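Local structure of glycosyl hydrolase family 10 (Bacteroides intestinalis DSM 17393, 4QPW) at residues A[48-51]-A[52-55]; A[100-103]-A[104-108]. The protein binds xylo-oligosaccharides, and so probably xylan, through this carbohydrate-binding module, one domain of a larger enzyme that probably hydrolyses glycosidic bonds in plant polysaccharides. All coordinates share one frame; numbering follows the deposited sequence.

Interaction 1 (A[48-51]-A[52-55]); sequences ASQN and HFIQ. With XYP (beta-D-xylopyranose), chain B; XYP (beta-D-xylopyranose), chain C.
Phe53 folds back against the loop that leads into it, and Ala48, Ser49 and Gln50 gather round its side chain. The tight part lies at the root of the phenylalanine, where Ala48 CB meets Phe53 CB at 3.6 Å. Farther out, the aliphatic part of Gln50 passes over one face of the ring. Gln50 CG makes a CH-pi contact, 4.1 Å from the Phe53 ring centroid and 17° off the ring normal. Gln50 CG stands beside its backbone N (chi1 -49°), and the chain then bends, which leaves the amide near the outer end of the ring, its plane tilted 37° from it. Ser49 OG comes within 3.3 Å of Phe53 CE2, but its polar partner is Glu24.

The backbone turns in step with this packing. Phe53 N donates to Gln50 O at 3.0 Å, from above the carbonyl plane. A weak bond of 3.5 Å follows from Ile54 N to Asn51 O. The Asn51 side chain turns the other way and reaches Leu127.

The solvent side is looser. The exposed amide of Gln50 runs alongside the His52 side chain, its plane nearly upright to the imidazole, with its oxygen at the ring edge.

The sugar is met by His52 and Gln55. The xylose of chain B lies over one face of the His52 ring, and Phe53 backs the opposite face. The Gln55 amide bridges two sugars: OE1 accepts from O2 of the chain B xylose at 2.6 Å, and NE2 donates to O4 of the chain C xylose at 3.1 Å. The short 3-10 turn sets His52, and the strand that follows sets Gln55, at the glycan pocket of this carbohydrate-binding module.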
loop_
_atom_site.group_PDB
_atom_site.type_symbol
_atom_site.label_atom_id
_atom_site.label_comp_id
_atom_site.label_asym_id
_atom_site.label_seq_id
_atom_site.Cartn_x
_atom_site.Cartn_y
_atom_site.Cartn_z
ATOM N N ALA A 48 -2.846 0.691 -16.918
ATOM C CA ALA A 48 -1.621 0.221 -17.476
ATOM C C ALA A 48 -1.838 -1.186 -18.058
ATOM O O ALA A 48 -2.775 -1.880 -17.690
ATOM C CB ALA A 48 -0.526 0.160 -16.376
ATOM N N SER A 49 -0.873 -1.666 -18.824
ATOM C CA SER A 49 -0.975 -3.040 -19.384
ATOM C C SER A 49 -0.639 -4.092 -18.410
ATOM O O SER A 49 -0.957 -5.295 -18.627
ATOM C CB SER A 49 -0.053 -3.136 -20.663
ATOM O OG SER A 49 1.234 -2.837 -20.347
ATOM N N GLN A 50 0.117 -3.761 -17.337
ATOM C CA GLN A 50 0.465 -4.694 -16.274
ATOM C C GLN A 50 0.174 -4.027 -14.919
ATOM O O GLN A 50 0.458 -2.851 -14.720
ATOM C CB GLN A 50 1.929 -5.137 -16.332
ATOM C CG GLN A 50 2.385 -5.617 -17.745
ATOM C CD GLN A 50 3.463 -6.684 -17.734
ATOM O OE1 GLN A 50 3.501 -7.577 -16.859
ATOM N NE2 GLN A 50 4.411 -6.567 -18.691
ATOM N N ASN A 51 -0.195 -4.840 -13.951
ATOM C CA ASN A 51 -0.456 -4.253 -12.607
ATOM C C ASN A 51 0.801 -3.673 -12.001
ATOM O O ASN A 51 0.657 -2.637 -11.294
ATOM C CB ASN A 51 -1.157 -5.269 -11.750
ATOM C CG ASN A 51 -2.009 -4.614 -10.642
ATOM O OD1 ASN A 51 -2.915 -3.811 -10.809
ATOM N ND2 ASN A 51 -1.605 -4.971 -9.407
ATOM N N HIS A 52 1.969 -4.202 -12.185
ATOM C CA HIS A 52 3.141 -3.622 -11.553
ATOM C C HIS A 52 3.611 -2.367 -12.216
ATOM O O HIS A 52 4.545 -1.766 -11.673
ATOM C CB HIS A 52 4.279 -4.623 -11.463
ATOM C CG HIS A 52 4.999 -4.938 -12.765
ATOM N ND1 HIS A 52 6.161 -4.340 -13.201
ATOM C CD2 HIS A 52 4.630 -5.805 -13.711
ATOM C CE1 HIS A 52 6.490 -4.856 -14.410
ATOM N NE2 HIS A 52 5.589 -5.758 -14.698
ATOM N N PHE A 53 3.006 -1.955 -13.338
ATOM C CA PHE A 53 3.437 -0.717 -13.930
ATOM C C PHE A 53 3.035 0.513 -13.159
ATOM O O PHE A 53 3.468 1.612 -13.473
ATOM C CB PHE A 53 2.808 -0.642 -15.349
ATOM C CG PHE A 53 3.593 -1.386 -16.419
ATOM C CD1 PHE A 53 4.504 -2.257 -16.179
ATOM C CD2 PHE A 53 3.304 -1.078 -17.769
ATOM C CE1 PHE A 53 5.228 -2.935 -17.245
ATOM C CE2 PHE A 53 3.981 -1.776 -18.816
ATOM C CZ PHE A 53 4.917 -2.643 -18.578
ATOM N N ILE A 54 2.163 0.393 -12.101
ATOM C CA ILE A 54 1.970 1.483 -11.123
ATOM C C ILE A 54 2.258 0.853 -9.767
ATOM O O ILE A 54 1.411 0.056 -9.270
ATOM C CB ILE A 54 0.646 2.102 -11.203
ATOM C CG1 ILE A 54 0.353 2.647 -12.625
ATOM C CG2 ILE A 54 0.546 3.227 -10.172
ATOM C CD1 ILE A 54 -1.016 3.221 -12.797
ATOM N N GLN A 55 3.460 1.069 -9.258
ATOM C CA GLN A 55 3.909 0.397 -7.992
ATOM C C GLN A 55 4.559 1.388 -7.096
ATOM O O GLN A 55 5.189 2.372 -7.545
ATOM C CB GLN A 55 4.802 -0.799 -8.303
ATOM C CG GLN A 55 6.116 -0.430 -8.991
ATOM C CD GLN A 55 7.006 -1.618 -9.228
ATOM O OE1 GLN A 55 6.985 -2.612 -8.499
ATOM N NE2 GLN A 55 7.795 -1.559 -10.314
HETATM C C1 XYP B . 9.487 -5.226 -10.427
HETATM C C2 XYP B . 8.100 -5.376 -9.871
HETATM C C3 XYP B . 7.610 -6.813 -9.964
HETATM C C4 XYP B . 7.756 -7.281 -11.436
HETATM C C5 XYP B . 9.130 -6.986 -11.910
HETATM O O2 XYP B . 8.083 -5.003 -8.492
HETATM O O3 XYP B . 6.224 -6.877 -9.517
HETATM O O4 XYP B . 7.433 -8.677 -11.455
HETATM O O5 XYP B . 9.438 -5.608 -11.855
HETATM C C1 XYP C . 13.165 -2.283 -8.717
HETATM C C2 XYP C . 12.897 -1.720 -10.138
HETATM C C3 XYP C . 11.493 -2.160 -10.487
HETATM C C4 XYP C . 11.237 -3.604 -10.244
HETATM C C5 XYP C . 11.603 -3.990 -8.823
HETATM O O2 XYP C . 13.045 -0.310 -10.221
HETATM O O3 XYP C . 11.179 -1.836 -11.878
HETATM O O4 XYP C . 9.826 -3.874 -10.411
HETATM O O5 XYP C . 12.985 -3.646 -8.579
#

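Interaction 2 (A[100-103]-A[104-108]); sequences SFNT and EWKEY
Asn102 and Glu104 cross at a slant, with amide and carboxylate planes 66° apart, so the two flat groups do not stack. Their link is from side chain to backbone. Glu104 N donates to Asn102 OD1 at 2.9 Å, approaching from above the carbonyl plane. Asn102 CG sits between its own N and carbonyl carbon (chi1 73°), which turns the amide back over the bend.

Lys106 comes from the second strand and meets Asn102 at about a right angle. Lys106 CD packs 3.7 Å from Asn102 OD1, while the ammonium group goes on to water. Water 3 ties the polar ends together, accepting from Asn102 ND2 and Lys106 NZ and donating to Glu104 OE1 at 2.7 Å. With an alanine in place of Asn102, Glu104 N would probably lose its side-chain acceptor and water 3 one of its donors, leaving the bend less fixed.

Tyr108 brings its hydroxyl end against the first strand. Tyr108 OH reaches Phe101 CA at 3.3 Å, and Tyr108 CE1 lies 3.4 Å from Ser100 O. Two waters meet the hydroxyl. Water 1 also joins Ser100 O to Lys106 NZ. Water 2, in the plane of the ring at its edge, is 2.7 Å from Tyr108 OH and accepts from Asn102 N. Ordered waters thus link the polar groups of the two strands.

Phe101 sends its ring away from this wet face, edge-to-face with Phe128. Trp105 also points away, and its NE1 bonds to Glu37. The two strands bond to different neighbours: Phe101 pairs with Gly82, Lys106 with Val76. This is a beta arch opened by an Asx turn, crossing between the two sheets of a beta sandwich.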
loop_
_atom_site.group_PDB
_atom_site.type_symbol
_atom_site.label_atom_id
_atom_site.label_comp_id
_atom_site.label_asym_id
_atom_site.label_seq_id
_atom_site.Cartn_x
_atom_site.Cartn_y
_atom_site.Cartn_z
ATOM N N SER A 100 -9.502 -5.996 -1.541
ATOM C CA SER A 100 -10.581 -5.544 -2.459
ATOM C C SER A 100 -11.367 -4.428 -1.785
ATOM O O SER A 100 -12.095 -4.703 -0.815
ATOM C CB SER A 100 -11.519 -6.734 -2.789
ATOM O OG SER A 100 -10.735 -7.681 -3.545
ATOM N N PHE A 101 -11.108 -3.227 -2.209
ATOM C CA PHE A 101 -11.615 -2.015 -1.611
ATOM C C PHE A 101 -12.896 -1.570 -2.239
ATOM O O PHE A 101 -13.249 -2.076 -3.349
ATOM C CB PHE A 101 -10.509 -0.949 -1.595
ATOM C CG PHE A 101 -9.992 -0.581 -2.960
ATOM C CD1 PHE A 101 -10.715 0.212 -3.845
ATOM C CD2 PHE A 101 -8.791 -1.058 -3.406
ATOM C CE1 PHE A 101 -10.263 0.511 -5.131
ATOM C CE2 PHE A 101 -8.315 -0.770 -4.664
ATOM C CZ PHE A 101 -9.030 0.020 -5.532
ATOM N N ASN A 102 -13.539 -0.649 -1.603
ATOM C CA ASN A 102 -14.801 -0.077 -2.133
ATOM C C ASN A 102 -14.808 1.358 -1.852
ATOM O O ASN A 102 -13.751 2.028 -1.563
ATOM C CB ASN A 102 -16.025 -0.871 -1.588
ATOM C CG ASN A 102 -16.310 -0.606 -0.171
ATOM O OD1 ASN A 102 -15.688 0.176 0.504
ATOM N ND2 ASN A 102 -17.426 -1.219 0.322
ATOM N N THR A 103 -15.966 2.053 -1.909
ATOM C CA THR A 103 -16.048 3.434 -1.754
ATOM C C THR A 103 -16.135 3.955 -0.310
ATOM O O THR A 103 -16.278 5.149 -0.085
ATOM C CB THR A 103 -17.174 4.089 -2.637
ATOM O OG1 THR A 103 -18.465 3.724 -2.023
ATOM C CG2 THR A 103 -17.077 3.686 -4.050
ATOM N N GLU A 104 -16.130 3.080 0.661
ATOM C CA GLU A 104 -16.201 3.415 2.077
ATOM C C GLU A 104 -14.767 3.323 2.659
ATOM O O GLU A 104 -14.072 2.367 2.340
ATOM C CB GLU A 104 -17.094 2.361 2.776
ATOM C CG GLU A 104 -18.501 2.306 2.166
ATOM C CD GLU A 104 -19.380 1.236 2.696
ATOM O OE1 GLU A 104 -18.969 0.435 3.553
ATOM O OE2 GLU A 104 -20.617 1.192 2.324
ATOM N N TRP A 105 -14.441 4.209 3.552
ATOM C CA TRP A 105 -13.172 4.068 4.326
ATOM C C TRP A 105 -13.306 2.836 5.206
ATOM O O TRP A 105 -14.210 2.809 6.131
ATOM C CB TRP A 105 -12.871 5.247 5.139
ATOM C CG TRP A 105 -12.272 6.403 4.400
ATOM C CD1 TRP A 105 -12.798 7.600 4.208
ATOM C CD2 TRP A 105 -10.957 6.426 3.791
ATOM N NE1 TRP A 105 -11.870 8.449 3.557
ATOM C CE2 TRP A 105 -10.733 7.681 3.339
ATOM C CE3 TRP A 105 -9.945 5.465 3.647
ATOM C CZ2 TRP A 105 -9.481 8.053 2.730
ATOM C CZ3 TRP A 105 -8.732 5.846 3.078
ATOM C CH2 TRP A 105 -8.551 7.120 2.642
ATOM N N LYS A 106 -12.475 1.828 5.028
ATOM C CA LYS A 106 -12.470 0.588 5.785
ATOM C C LYS A 106 -11.027 0.224 6.085
ATOM O O LYS A 106 -10.127 0.565 5.332
ATOM C CB LYS A 106 -13.128 -0.576 5.016
ATOM C CG LYS A 106 -14.654 -0.285 4.833
ATOM C CD LYS A 106 -15.356 -1.207 3.867
ATOM C CE LYS A 106 -15.157 -2.651 4.031
ATOM N NZ LYS A 106 -15.979 -3.341 2.907
ATOM N N GLU A 107 -10.828 -0.508 7.192
ATOM C CA GLU A 107 -9.535 -1.079 7.508
ATOM C C GLU A 107 -9.478 -2.490 7.024
ATOM O O GLU A 107 -10.466 -3.256 7.221
ATOM C CB GLU A 107 -9.255 -1.033 9.022
ATOM C CG GLU A 107 -7.807 -1.352 9.353
ATOM C CD GLU A 107 -7.573 -1.346 10.844
ATOM O OE1 GLU A 107 -7.975 -2.341 11.505
ATOM O OE2 GLU A 107 -7.021 -0.357 11.389
ATOM N N TYR A 108 -8.416 -2.879 6.368
ATOM C CA TYR A 108 -8.151 -4.218 5.910
ATOM C C TYR A 108 -7.009 -4.801 6.683
ATOM O O TYR A 108 -6.010 -4.064 6.966
ATOM C CB TYR A 108 -7.850 -4.189 4.384
ATOM C CG TYR A 108 -8.990 -3.628 3.568
ATOM C CD1 TYR A 108 -9.999 -4.540 3.086
ATOM C CD2 TYR A 108 -9.212 -2.308 3.433
ATOM C CE1 TYR A 108 -11.126 -4.102 2.439
ATOM C CE2 TYR A 108 -10.324 -1.835 2.750
ATOM C CZ TYR A 108 -11.279 -2.754 2.273
ATOM O OH TYR A 108 -12.425 -2.271 1.628
HETATM O O HOH W 1 -14.677 -3.577 0.276
HETATM O O HOH W 2 -12.670 0.344 1.088
HETATM O O HOH W 3 -18.904 -2.167 2.906
HETATM O O HOH W 4 -15.835 7.152 2.308
#

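Overall arrangement
The chain reaches interaction 1 first. Residues 48-55 end the loop after strand 39-44 of the larger sheet and lead into strand 54-57 of the five-stranded sheet. Interaction 2 comes later. Residues 100-108 carry the chain from strand 95-101, an outermost strand of the five-stranded sheet, back to strand 106-113 of the larger one. The two are in series and neither nests nor crosses. The centres of interaction 1 and interaction 2 are about 21 Å apart. The nearest atoms of interaction 1 and interaction 2 are about 9 Å apart, without touching. Both reach the five-stranded sheet. Interaction 1 lies at the sugar, whereas interaction 2 closes the surface link between the sheets.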